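Local coordinates for protein LYND (Lyngbya aestuarii, PDB 4V1T) that probably uses ATP and magnesium to cyclodehydrate cysteines of cyanobactin precursor peptides into thiazolines, as a YcaO-type heterocyclase, at residues 6-11 and 80-85; 10-15 and 96-101; 571-576 and 684-689; 566-571 and 592-597. All coordinates share one frame; numbering follows the deposited sequence.

Contact 1: 6-11 and 80-85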
loop_
_atom_site.group_PDB
_atom_site.type_symbol
_atom_site.label_atom_id
_atom_site.label_comp_id
_atom_site.label_asym_id
_atom_site.label_seq_id
_atom_site.Cartn_x
_atom_site.Cartn_y
_atom_site.Cartn_z
ATOM N N LEU B 6 25.769 29.952 24.967
ATOM C CA LEU B 6 24.822 30.676 24.140
ATOM C C LEU B 6 23.475 29.962 24.071
ATOM O O LEU B 6 23.406 28.755 23.839
ATOM C CB LEU B 6 25.394 30.862 22.740
ATOM C CG LEU B 6 26.669 31.706 22.683
ATOM C CD1 LEU B 6 27.290 31.611 21.303
ATOM C CD2 LEU B 6 26.377 33.156 23.052
ATOM N N LEU B 7 22.407 30.725 24.289
ATOM C CA LEU B 7 21.050 30.204 24.221
ATOM C C LEU B 7 20.442 30.481 22.859
ATOM O O LEU B 7 20.700 31.513 22.248
ATOM C CB LEU B 7 20.181 30.831 25.305
ATOM C CG LEU B 7 20.617 30.592 26.746
ATOM C CD1 LEU B 7 19.728 31.396 27.673
ATOM C CD2 LEU B 7 20.555 29.109 27.088
ATOM N N GLN B 8 19.644 29.543 22.374
ATOM C CA GLN B 8 18.929 29.746 21.130
ATOM C C GLN B 8 17.756 28.786 20.999
ATOM O O GLN B 8 17.809 27.638 21.443
ATOM C CB GLN B 8 19.861 29.587 19.924
ATOM C CG GLN B 8 20.379 28.179 19.686
ATOM C CD GLN B 8 21.066 28.017 18.331
ATOM O OE1 GLN B 8 20.999 28.885 17.460
ATOM N NE2 GLN B 8 21.726 26.887 18.152
ATOM N N ILE B 9 16.682 29.280 20.399
ATOM C CA ILE B 9 15.640 28.409 19.914
ATOM C C ILE B 9 16.295 27.567 18.829
ATOM O O ILE B 9 17.071 28.059 18.008
ATOM C CB ILE B 9 14.440 29.177 19.351
ATOM C CG1 ILE B 9 13.819 30.076 20.424
ATOM C CG2 ILE B 9 13.389 28.209 18.835
ATOM C CD1 ILE B 9 13.317 29.352 21.664
ATOM N N GLN B 10 15.997 26.283 18.843
ATOM C CA GLN B 10 16.692 25.352 17.970
ATOM C C GLN B 10 16.653 25.797 16.521
ATOM O O GLN B 10 15.597 26.166 16.020
ATOM C CB GLN B 10 16.150 23.927 18.138
ATOM C CG GLN B 10 14.653 23.765 18.362
ATOM C CD GLN B 10 14.375 22.556 19.237
ATOM O OE1 GLN B 10 15.146 22.248 20.152
ATOM N NE2 GLN B 10 13.297 21.846 18.949
ATOM N N PRO B 11 17.820 25.774 15.857
ATOM C CA PRO B 11 18.063 26.550 14.638
ATOM C C PRO B 11 17.376 26.055 13.378
ATOM O O PRO B 11 17.519 26.691 12.335
ATOM C CB PRO B 11 19.582 26.480 14.482
ATOM C CG PRO B 11 19.966 25.209 15.127
ATOM C CD PRO B 11 19.028 25.042 16.284
ATOM N N TYR B 80 12.012 23.332 23.078
ATOM C CA TYR B 80 12.213 24.376 22.077
ATOM C C TYR B 80 13.560 25.059 22.240
ATOM O O TYR B 80 14.134 25.543 21.273
ATOM C CB TYR B 80 11.109 25.430 22.178
ATOM C CG TYR B 80 9.742 24.908 21.828
ATOM C CD1 TYR B 80 9.413 24.594 20.519
ATOM C CD2 TYR B 80 8.768 24.735 22.803
ATOM C CE1 TYR B 80 8.164 24.117 20.190
ATOM C CE2 TYR B 80 7.508 24.262 22.475
ATOM C CZ TYR B 80 7.213 23.962 21.160
ATOM O OH TYR B 80 5.967 23.489 20.815
ATOM N N LEU B 81 14.048 25.116 23.471
ATOM C CA LEU B 81 15.285 25.824 23.771
ATOM C C LEU B 81 16.438 24.841 23.818
ATOM O O LEU B 81 16.260 23.686 24.202
ATOM C CB LEU B 81 15.176 26.571 25.105
ATOM C CG LEU B 81 16.326 27.520 25.452
ATOM C CD1 LEU B 81 16.300 28.742 24.550
ATOM C CD2 LEU B 81 16.246 27.934 26.916
ATOM N N THR B 82 17.621 25.306 23.424
ATOM C CA THR B 82 18.822 24.489 23.529
ATOM C C THR B 82 20.070 25.349 23.618
ATOM O O THR B 82 20.061 26.529 23.277
ATOM C CB THR B 82 18.951 23.507 22.333
ATOM O OG1 THR B 82 20.074 22.640 22.533
ATOM C CG2 THR B 82 19.121 24.256 21.004
ATOM N N GLU B 83 21.139 24.734 24.086
ATOM C CA GLU B 83 22.458 25.339 24.061
ATOM C C GLU B 83 22.950 25.366 22.617
ATOM O O GLU B 83 22.742 24.405 21.868
ATOM C CB GLU B 83 23.409 24.524 24.935
ATOM C CG GLU B 83 24.516 25.309 25.602
ATOM C CD GLU B 83 25.559 24.398 26.224
ATOM O OE1 GLU B 83 25.261 23.195 26.422
ATOM O OE2 GLU B 83 26.679 24.878 26.495
ATOM N N ALA B 84 23.601 26.451 22.215
ATOM C CA ALA B 84 24.182 26.512 20.878
ATOM C C ALA B 84 25.575 25.895 20.881
ATOM O O ALA B 84 26.304 25.994 21.872
ATOM C CB ALA B 84 24.237 27.937 20.383
ATOM N N ALA B 85 25.933 25.252 19.772
ATOM C CA ALA B 85 27.259 24.651 19.604
ATOM C C ALA B 85 28.101 25.521 18.680
ATOM O O ALA B 85 27.892 25.501 17.464
ATOM C CB ALA B 85 27.142 23.250 19.039
#
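L7, Q8 and I9 of strand 6-9 run antiparallel to E83, T82 and L81 of strand 81-83, and backbone hydrogen bonds define the pairing. Q8 and T82 form a hydrogen-bonded pair: Q8 N donates to T82 O (3.2 Å), and T82 N returns the bond to Q8 O (3.1 Å). The bonding extends at both ends, from A84 N to L6 O (2.8 Å) and from Q10 N to Y80 O (3.2 Å). The two non-hydrogen-bonded pairs, L7 with E83 and I9 with L81, lie on either side of the Q8-T82 pair. The strand axes make an angle of 146°, well short of 180°, so the pair is twisted.

Two weaker CA-H...O contacts supplement these bonds, from I9 CA to Y80 O and from E83 CA to L6 O.

Among apolar contacts, L6 CB meets A84 CB at 3.9 Å, while the I9 and L81 side chains cross at about a right angle, CD1 to CD1 4.2 Å. Helix 65-78 adds L72 against L7 and L81, and L75 against I9 and L81.

The Q8 amide lies against the A84 methyl, NE2 3.5 Å from A84 CB; CG set between the backbone N and the carbonyl carbon (chi1 68°) starts the extended chain that way.

Strand 6-9 is the middle member of a three-stranded antiparallel sheet completed by 50-51, consistent with a winged helix-turn-helix domain.

Contact 2: 10-15 and 96-101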
loop_
_atom_site.group_PDB
_atom_site.type_symbol
_atom_site.label_atom_id
_atom_site.label_comp_id
_atom_site.label_asym_id
_atom_site.label_seq_id
_atom_site.Cartn_x
_atom_site.Cartn_y
_atom_site.Cartn_z
ATOM N N GLN B 10 15.997 26.283 18.843
ATOM C CA GLN B 10 16.692 25.352 17.970
ATOM C C GLN B 10 16.653 25.797 16.521
ATOM O O GLN B 10 15.597 26.166 16.020
ATOM C CB GLN B 10 16.150 23.927 18.138
ATOM C CG GLN B 10 14.653 23.765 18.362
ATOM C CD GLN B 10 14.375 22.556 19.237
ATOM O OE1 GLN B 10 15.146 22.248 20.152
ATOM N NE2 GLN B 10 13.297 21.846 18.949
ATOM N N PRO B 11 17.820 25.774 15.857
ATOM C CA PRO B 11 18.063 26.550 14.638
ATOM C C PRO B 11 17.376 26.055 13.378
ATOM O O PRO B 11 17.519 26.691 12.335
ATOM C CB PRO B 11 19.582 26.480 14.482
ATOM C CG PRO B 11 19.966 25.209 15.127
ATOM C CD PRO B 11 19.028 25.042 16.284
ATOM N N HIS B 12 16.630 24.957 13.459
ATOM C CA HIS B 12 15.916 24.474 12.283
ATOM C C HIS B 12 14.600 25.237 12.135
ATOM O O HIS B 12 13.940 25.153 11.109
ATOM C CB HIS B 12 15.694 22.959 12.352
ATOM C CG HIS B 12 14.746 22.516 13.423
ATOM N ND1 HIS B 12 13.387 22.464 13.229
ATOM C CD2 HIS B 12 14.963 22.069 14.683
ATOM C CE1 HIS B 12 12.803 22.017 14.325
ATOM N NE2 HIS B 12 13.739 21.767 15.221
ATOM N N PHE B 13 14.242 26.001 13.165
ATOM C CA PHE B 13 13.055 26.842 13.121
ATOM C C PHE B 13 13.357 28.229 12.570
ATOM O O PHE B 13 14.334 28.862 12.952
ATOM C CB PHE B 13 12.444 26.986 14.513
ATOM C CG PHE B 13 11.709 25.766 14.986
ATOM C CD1 PHE B 13 10.771 25.145 14.171
ATOM C CD2 PHE B 13 11.954 25.236 16.248
ATOM C CE1 PHE B 13 10.102 24.015 14.602
ATOM C CE2 PHE B 13 11.286 24.109 16.683
ATOM C CZ PHE B 13 10.362 23.494 15.858
ATOM N N HIS B 14 12.516 28.686 11.657
ATOM C CA HIS B 14 12.454 30.098 11.316
ATOM C C HIS B 14 11.487 30.763 12.298
ATOM O O HIS B 14 10.329 30.357 12.415
ATOM C CB HIS B 14 11.997 30.294 9.873
ATOM C CG HIS B 14 11.557 31.686 9.564
ATOM N ND1 HIS B 14 12.369 32.783 9.755
ATOM C CD2 HIS B 14 10.387 32.164 9.082
ATOM C CE1 HIS B 14 11.717 33.877 9.406
ATOM N NE2 HIS B 14 10.510 33.530 8.994
ATOM N N VAL B 15 11.974 31.771 13.010
ATOM C CA VAL B 15 11.190 32.459 14.020
ATOM C C VAL B 15 10.461 33.653 13.407
ATOM O O VAL B 15 11.089 34.569 12.883
ATOM C CB VAL B 15 12.094 32.943 15.181
ATOM C CG1 VAL B 15 11.297 33.782 16.181
ATOM C CG2 VAL B 15 12.717 31.753 15.883
ATOM N N TRP B 96 20.661 18.654 12.894
ATOM C CA TRP B 96 20.654 17.816 14.080
ATOM C C TRP B 96 19.555 18.188 15.057
ATOM O O TRP B 96 18.976 17.314 15.701
ATOM C CB TRP B 96 22.033 17.854 14.745
ATOM C CG TRP B 96 23.087 17.252 13.845
ATOM C CD1 TRP B 96 24.187 17.879 13.332
ATOM C CD2 TRP B 96 23.103 15.923 13.312
ATOM N NE1 TRP B 96 24.888 17.021 12.525
ATOM C CE2 TRP B 96 24.244 15.815 12.489
ATOM C CE3 TRP B 96 22.262 14.818 13.447
ATOM C CZ2 TRP B 96 24.576 14.640 11.817
ATOM C CZ3 TRP B 96 22.584 13.653 12.778
ATOM C CH2 TRP B 96 23.733 13.571 11.970
ATOM N N SER B 97 19.247 19.475 15.162
ATOM C CA SER B 97 18.177 19.910 16.059
ATOM C C SER B 97 16.840 19.441 15.518
ATOM O O SER B 97 15.928 19.173 16.281
ATOM C CB SER B 97 18.165 21.434 16.246
ATOM O OG SER B 97 18.071 22.131 15.017
ATOM N N GLU B 98 16.735 19.335 14.197
ATOM C CA GLU B 98 15.509 18.869 13.565
ATOM C C GLU B 98 15.276 17.386 13.852
ATOM O O GLU B 98 14.141 16.916 13.863
ATOM C CB GLU B 98 15.559 19.109 12.060
ATOM C CG GLU B 98 14.193 19.095 11.406
ATOM C CD GLU B 98 14.274 19.367 9.928
ATOM O OE1 GLU B 98 14.667 18.440 9.198
ATOM O OE2 GLU B 98 13.961 20.497 9.501
ATOM N N LEU B 99 16.356 16.657 14.094
ATOM C CA LEU B 99 16.262 15.256 14.495
ATOM C C LEU B 99 16.079 15.121 16.005
ATOM O O LEU B 99 16.062 14.021 16.535
ATOM C CB LEU B 99 17.511 14.502 14.040
ATOM C CG LEU B 99 17.586 14.249 12.533
ATOM C CD1 LEU B 99 18.979 13.780 12.139
ATOM C CD2 LEU B 99 16.534 13.236 12.113
ATOM N N GLY B 100 15.957 16.254 16.685
ATOM C CA GLY B 100 15.734 16.274 18.121
ATOM C C GLY B 100 17.015 16.143 18.928
ATOM O O GLY B 100 16.966 15.762 20.087
ATOM N N ILE B 101 18.156 16.459 18.312
ATOM C CA ILE B 101 19.454 16.357 18.972
ATOM C C ILE B 101 20.021 17.736 19.294
ATOM O O ILE B 101 20.069 18.612 18.427
ATOM C CB ILE B 101 20.478 15.628 18.092
ATOM C CG1 ILE B 101 19.940 14.267 17.620
ATOM C CG2 ILE B 101 21.781 15.461 18.854
ATOM C CD1 ILE B 101 19.629 13.290 18.744
HETATM O O HOH W 1 11.430 21.100 10.841
#
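H12 stands against the last turn of helix 90-98 with its imidazole turned so that a face and an edge are both used. The face lies over the E98 backbone: E98 CA sits 3.7 Å from the ring centroid and 23° off the normal, a CH-pi contact displaced toward the rim. At the edge, S97 presents its hydroxyl near the ring plane, OG 3.1 Å from H12 CD2. The ring is turned this way by a CG placed between backbone N and carbonyl carbon (chi1 68°).

E98 leaves obliquely to the imidazole, its carboxylate plane 76° from the ring plane. A water spans the gap, donating to E98 OE2 at 2.9 Å, while its bond from H12 ND1 is weak and long at 3.4 Å. The other carboxylate oxygen, OE1, is taken by S188 and S296 of the second subunit.

P11 packs its CD against S97 OG at 3.3 Å, and Q10 adds CB to S97 CB at 3.7 Å. S97 OG is hydrogen-bonded to A93 O and A94 O of its own helix.

Q10 to F13 form a type I turn leading from strand 6-9 into strand 14-18. Helix 90-98 ends in a Schellman motif at G100, and W96 packs on helices 103-109 and 250-275.

Contact 3: 571-576 and 684-689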
loop_
_atom_site.group_PDB
_atom_site.type_symbol
_atom_site.label_atom_id
_atom_site.label_comp_id
_atom_site.label_asym_id
_atom_site.label_seq_id
_atom_site.Cartn_x
_atom_site.Cartn_y
_atom_site.Cartn_z
ATOM N N GLY B 571 -27.841 -22.319 -6.532
ATOM C CA GLY B 571 -28.897 -21.417 -6.082
ATOM C C GLY B 571 -29.606 -21.897 -4.824
ATOM O O GLY B 571 -30.670 -21.379 -4.477
ATOM N N SER B 572 -29.020 -22.879 -4.137
ATOM C CA SER B 572 -29.610 -23.439 -2.913
ATOM C C SER B 572 -28.744 -23.234 -1.669
ATOM O O SER B 572 -29.081 -23.718 -0.595
ATOM C CB SER B 572 -29.896 -24.935 -3.100
ATOM O OG SER B 572 -28.702 -25.697 -3.164
ATOM N N PHE B 573 -27.639 -22.509 -1.812
ATOM C CA PHE B 573 -26.709 -22.282 -0.700
ATOM C C PHE B 573 -26.846 -20.907 -0.040
ATOM O O PHE B 573 -26.108 -20.563 0.886
ATOM C CB PHE B 573 -25.279 -22.482 -1.189
ATOM C CG PHE B 573 -24.922 -23.919 -1.391
ATOM C CD1 PHE B 573 -25.181 -24.549 -2.601
ATOM C CD2 PHE B 573 -24.355 -24.651 -0.360
ATOM C CE1 PHE B 573 -24.864 -25.880 -2.781
ATOM C CE2 PHE B 573 -24.042 -25.979 -0.534
ATOM C CZ PHE B 573 -24.297 -26.595 -1.746
ATOM N N ASN B 574 -27.797 -20.116 -0.506
ATOM C CA ASN B 574 -28.044 -18.816 0.091
ATOM C C ASN B 574 -26.828 -17.906 -0.074
ATOM O O ASN B 574 -26.632 -16.975 0.695
ATOM C CB ASN B 574 -28.385 -18.989 1.578
ATOM C CG ASN B 574 -29.564 -18.146 2.014
ATOM O OD1 ASN B 574 -29.833 -17.079 1.459
ATOM N ND2 ASN B 574 -30.287 -18.633 3.017
ATOM N N GLU B 575 -26.018 -18.189 -1.089
ATOM C CA GLU B 575 -24.831 -17.403 -1.393
ATOM C C GLU B 575 -24.976 -16.768 -2.773
ATOM O O GLU B 575 -24.914 -17.468 -3.783
ATOM C CB GLU B 575 -23.587 -18.288 -1.364
ATOM C CG GLU B 575 -22.282 -17.517 -1.448
ATOM C CD GLU B 575 -22.115 -16.587 -0.282
ATOM O OE1 GLU B 575 -22.231 -17.059 0.867
ATOM O OE2 GLU B 575 -21.883 -15.388 -0.523
ATOM N N PRO B 576 -25.140 -15.436 -2.830
ATOM C CA PRO B 576 -25.396 -14.807 -4.129
ATOM C C PRO B 576 -24.187 -14.860 -5.077
ATOM O O PRO B 576 -24.352 -14.738 -6.289
ATOM C CB PRO B 576 -25.730 -13.365 -3.746
ATOM C CG PRO B 576 -24.942 -13.121 -2.502
ATOM C CD PRO B 576 -24.912 -14.434 -1.769
ATOM N N LYS B 684 -27.154 -31.669 -6.248
ATOM C CA LYS B 684 -26.805 -31.588 -4.836
ATOM C C LYS B 684 -27.267 -30.258 -4.251
ATOM O O LYS B 684 -26.991 -29.203 -4.812
ATOM C CB LYS B 684 -25.295 -31.739 -4.656
ATOM C CG LYS B 684 -24.785 -33.138 -4.937
ATOM C CD LYS B 684 -25.122 -34.076 -3.790
ATOM C CE LYS B 684 -25.072 -35.521 -4.234
ATOM N NZ LYS B 684 -25.067 -36.448 -3.075
ATOM N N THR B 685 -27.965 -30.317 -3.121
ATOM C CA THR B 685 -28.473 -29.114 -2.461
ATOM C C THR B 685 -27.710 -28.887 -1.162
ATOM O O THR B 685 -26.981 -29.762 -0.696
ATOM C CB THR B 685 -29.990 -29.212 -2.158
ATOM O OG1 THR B 685 -30.240 -30.278 -1.237
ATOM C CG2 THR B 685 -30.776 -29.462 -3.439
ATOM N N ALA B 686 -27.890 -27.707 -0.583
ATOM C CA ALA B 686 -27.180 -27.334 0.633
ATOM C C ALA B 686 -27.435 -28.314 1.775
ATOM O O ALA B 686 -26.554 -28.550 2.611
ATOM C CB ALA B 686 -27.584 -25.928 1.054
ATOM N N GLN B 687 -28.638 -28.882 1.818
ATOM C CA GLN B 687 -29.014 -29.755 2.928
ATOM C C GLN B 687 -28.391 -31.147 2.818
ATOM O O GLN B 687 -28.378 -31.901 3.791
ATOM C CB GLN B 687 -30.531 -29.878 3.021
ATOM C CG GLN B 687 -31.163 -30.602 1.848
ATOM C CD GLN B 687 -32.523 -31.192 2.180
ATOM O OE1 GLN B 687 -32.907 -31.300 3.347
ATOM N NE2 GLN B 687 -33.258 -31.578 1.148
ATOM N N ASP B 688 -27.889 -31.491 1.636
ATOM C CA ASP B 688 -27.243 -32.786 1.427
ATOM C C ASP B 688 -25.919 -32.887 2.186
ATOM O O ASP B 688 -25.309 -33.957 2.241
ATOM C CB ASP B 688 -27.004 -33.032 -0.068
ATOM C CG ASP B 688 -28.294 -33.260 -0.844
ATOM O OD1 ASP B 688 -29.178 -33.990 -0.338
ATOM O OD2 ASP B 688 -28.424 -32.712 -1.963
ATOM N N TYR B 689 -25.479 -31.773 2.762
ATOM C CA TYR B 689 -24.211 -31.713 3.485
ATOM C C TYR B 689 -24.424 -31.361 4.962
ATOM O O TYR B 689 -24.625 -30.198 5.309
ATOM C CB TYR B 689 -23.292 -30.700 2.822
ATOM C CG TYR B 689 -23.087 -30.976 1.350
ATOM C CD1 TYR B 689 -22.115 -31.868 0.911
ATOM C CD2 TYR B 689 -23.872 -30.345 0.400
ATOM C CE1 TYR B 689 -21.937 -32.123 -0.438
ATOM C CE2 TYR B 689 -23.702 -30.591 -0.946
ATOM C CZ TYR B 689 -22.740 -31.479 -1.360
ATOM O OH TYR B 689 -22.590 -31.711 -2.708
#
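F573 lays one ring face on A686. The methyl CB lies 4.0 Å from the ring centroid and 22° off the normal, a CH-pi contact, and A686 CA also sits above the ring near its rim. Within this contact the nearest ring-to-methyl pair is F573 CD2 to A686 CB, 3.7 Å. Y689 comes to the edge of the F573 ring, with CE2 near its plane and 4.1 Å from F573 CZ. Beside the ring, S572 OG receives a weak, bent hydrogen bond from A686 N, long at 3.4 Å; a chi1 of 70°, which seats OG between its own N and C, directs it there. Its stronger partner is D569 O.

The next shell fixes the short 3-10 segment 686-688 that offers A686. T685 N donates to D688 OD2 at 2.7 Å in an almost straight bond, 178° at the hydrogen, meeting the oxygen on its anti side and somewhat out of the carboxylate plane. D688 N returns a backbone bond to T685 O at 3.0 Å, so the side chain and the main chain of D688 both hold the start of the turn.

Farther out, Y689 is anchored through its OH by D596, and its ring meets that of F606. F573 also touches T631 and I634 of helix 630-649.

A CH-pi and apolar contact thus joins two irregular connections, one leading into helix 576-587 and the other toward helix 697-710, within the YcaO domain.

Contact 4: 566-571 and 592-597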
loop_
_atom_site.group_PDB
_atom_site.type_symbol
_atom_site.label_atom_id
_atom_site.label_comp_id
_atom_site.label_asym_id
_atom_site.label_seq_id
_atom_site.Cartn_x
_atom_site.Cartn_y
_atom_site.Cartn_z
ATOM N N PRO B 566 -22.744 -35.960 -9.823
ATOM C CA PRO B 566 -23.844 -35.001 -9.924
ATOM C C PRO B 566 -23.379 -33.551 -9.802
ATOM O O PRO B 566 -22.392 -33.286 -9.113
ATOM C CB PRO B 566 -24.737 -35.377 -8.742
ATOM C CG PRO B 566 -23.787 -35.903 -7.724
ATOM C CD PRO B 566 -22.691 -36.600 -8.496
ATOM N N ALA B 567 -24.086 -32.631 -10.450
ATOM C CA ALA B 567 -23.794 -31.208 -10.305
ATOM C C ALA B 567 -24.323 -30.677 -8.977
ATOM O O ALA B 567 -25.015 -31.384 -8.236
ATOM C CB ALA B 567 -24.393 -30.407 -11.454
ATOM N N VAL B 568 -23.991 -29.419 -8.707
ATOM C CA VAL B 568 -24.420 -28.727 -7.493
ATOM C C VAL B 568 -25.321 -27.557 -7.859
ATOM O O VAL B 568 -24.929 -26.685 -8.631
ATOM C CB VAL B 568 -23.210 -28.215 -6.682
ATOM C CG1 VAL B 568 -23.665 -27.541 -5.395
ATOM C CG2 VAL B 568 -22.261 -29.368 -6.366
ATOM N N ASP B 569 -26.531 -27.546 -7.307
ATOM C CA ASP B 569 -27.426 -26.406 -7.442
ATOM C C ASP B 569 -26.879 -25.258 -6.606
ATOM O O ASP B 569 -27.041 -25.221 -5.381
ATOM C CB ASP B 569 -28.841 -26.766 -6.999
ATOM C CG ASP B 569 -29.790 -25.575 -7.032
ATOM O OD1 ASP B 569 -29.475 -24.551 -7.674
ATOM O OD2 ASP B 569 -30.859 -25.670 -6.399
ATOM N N LEU B 570 -26.233 -24.319 -7.285
ATOM C CA LEU B 570 -25.581 -23.208 -6.616
ATOM C C LEU B 570 -26.583 -22.176 -6.129
ATOM O O LEU B 570 -26.218 -21.273 -5.394
ATOM C CB LEU B 570 -24.573 -22.559 -7.558
ATOM C CG LEU B 570 -23.439 -23.482 -8.013
ATOM C CD1 LEU B 570 -22.625 -22.824 -9.113
ATOM C CD2 LEU B 570 -22.537 -23.861 -6.850
ATOM N N GLY B 571 -27.841 -22.319 -6.532
ATOM C CA GLY B 571 -28.897 -21.417 -6.082
ATOM C C GLY B 571 -29.606 -21.897 -4.824
ATOM O O GLY B 571 -30.670 -21.379 -4.477
ATOM N N LEU B 592 -19.837 -22.295 -16.408
ATOM C CA LEU B 592 -19.261 -22.679 -15.126
ATOM C C LEU B 592 -20.242 -23.522 -14.329
ATOM O O LEU B 592 -21.388 -23.122 -14.104
ATOM C CB LEU B 592 -18.873 -21.437 -14.330
ATOM C CG LEU B 592 -18.331 -21.675 -12.918
ATOM C CD1 LEU B 592 -16.999 -22.391 -12.960
ATOM C CD2 LEU B 592 -18.209 -20.348 -12.185
ATOM N N TRP B 593 -19.785 -24.692 -13.904
ATOM C CA TRP B 593 -20.582 -25.569 -13.064
ATOM C C TRP B 593 -19.696 -26.242 -12.033
ATOM O O TRP B 593 -18.472 -26.185 -12.128
ATOM C CB TRP B 593 -21.320 -26.610 -13.912
ATOM C CG TRP B 593 -20.425 -27.541 -14.650
ATOM C CD1 TRP B 593 -20.002 -28.770 -14.238
ATOM C CD2 TRP B 593 -19.838 -27.325 -15.935
ATOM N NE1 TRP B 593 -19.198 -29.338 -15.189
ATOM C CE2 TRP B 593 -19.080 -28.470 -16.243
ATOM C CE3 TRP B 593 -19.887 -26.275 -16.860
ATOM C CZ2 TRP B 593 -18.363 -28.593 -17.435
ATOM C CZ3 TRP B 593 -19.173 -26.398 -18.043
ATOM C CH2 TRP B 593 -18.424 -27.557 -18.321
ATOM N N VAL B 594 -20.327 -26.891 -11.061
ATOM C CA VAL B 594 -19.611 -27.535 -9.966
ATOM C C VAL B 594 -20.033 -28.992 -9.810
ATOM O O VAL B 594 -21.219 -29.310 -9.916
ATOM C CB VAL B 594 -19.845 -26.776 -8.644
ATOM C CG1 VAL B 594 -19.184 -27.486 -7.470
ATOM C CG2 VAL B 594 -19.324 -25.357 -8.761
ATOM N N LEU B 595 -19.054 -29.861 -9.550
ATOM C CA LEU B 595 -19.308 -31.285 -9.290
ATOM C C LEU B 595 -19.054 -31.656 -7.829
ATOM O O LEU B 595 -18.161 -31.111 -7.194
ATOM C CB LEU B 595 -18.421 -32.161 -10.175
ATOM C CG LEU B 595 -18.524 -31.985 -11.685
ATOM C CD1 LEU B 595 -17.581 -32.962 -12.348
ATOM C CD2 LEU B 595 -19.946 -32.176 -12.190
ATOM N N ASP B 596 -19.836 -32.593 -7.312
ATOM C CA ASP B 596 -19.646 -33.090 -5.952
ATOM C C ASP B 596 -18.622 -34.230 -5.936
ATOM O O ASP B 596 -18.788 -35.216 -6.638
ATOM C CB ASP B 596 -20.974 -33.578 -5.373
ATOM C CG ASP B 596 -20.805 -34.253 -4.024
ATOM O OD1 ASP B 596 -20.796 -33.537 -3.005
ATOM O OD2 ASP B 596 -20.669 -35.497 -3.984
ATOM N N LEU B 597 -17.578 -34.074 -5.125
ATOM C CA LEU B 597 -16.520 -35.073 -4.970
ATOM C C LEU B 597 -16.508 -35.676 -3.558
ATOM O O LEU B 597 -15.599 -36.435 -3.194
ATOM C CB LEU B 597 -15.163 -34.431 -5.274
ATOM C CG LEU B 597 -14.593 -34.567 -6.682
ATOM C CD1 LEU B 597 -15.661 -34.464 -7.763
ATOM C CD2 LEU B 597 -13.515 -33.514 -6.898
HETATM O O HOH W 2 -23.050 -26.765 -10.873
#
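P566 O accepts a nearly straight bond from D596 N, 3.2 Å long with 166° at the hydrogen and nearly along the C=O direction. Two residues on, V568 N reaches V594 O at 3.0 Å, but the 128° angle makes this bond weak. V594 O receives the CA-H of A567 as well, with A567 CA at 3.2 Å. A567 and L595 are thereby bridged, a single bridge rather than an extended pairing.

Where direct pairing stops, a water takes over. It donates to V568 O at 2.9 Å and accepts from V594 N at 2.7 Å, satisfying both groups. Past the bridge the chain curls into an Asx turn, G571 N donating to D569 OD1 from well above the carboxylate plane. R565 forms a salt bridge to OD2 of the buried D596 carboxylate, while T598 and Y689 bond to OD1.

Apolar contacts add to these bonds. V594 holds CG1 anti to the backbone N (chi1 176°), which sets CG1 against V568 CG2 (3.8 Å) and CG2 against L570 CD2 (4.0 Å); L570 and V594 cross at about a right angle.

The loop thus edges strand 590-596, whose other neighbour, 605-612, belongs to the same three-stranded antiparallel sheet of the YcaO domain.

The four contacts form two separate pairs. Contacts 1 and 2 share Q10 and P11, have centres about 9 Å apart and meet where Y80 CD1 lies 4.3 Å from F13 CE2. Contacts 3 and 4 share G571 and interlock at centres about 10 Å apart: K684 N lies 2.9 Å from A567 O, a probable hydrogen bond, and F573 CE1 packs 3.3 Å from V568 CG1. The centres of contacts 1 and 4 are about 76 Å apart, one pair in the winged-helix region, the other in the YcaO domain. The side chain of V594 in contact 4 is about 14 Å from a bound magnesium ion, so contact 4 lies near the nucleotide site without being part of it.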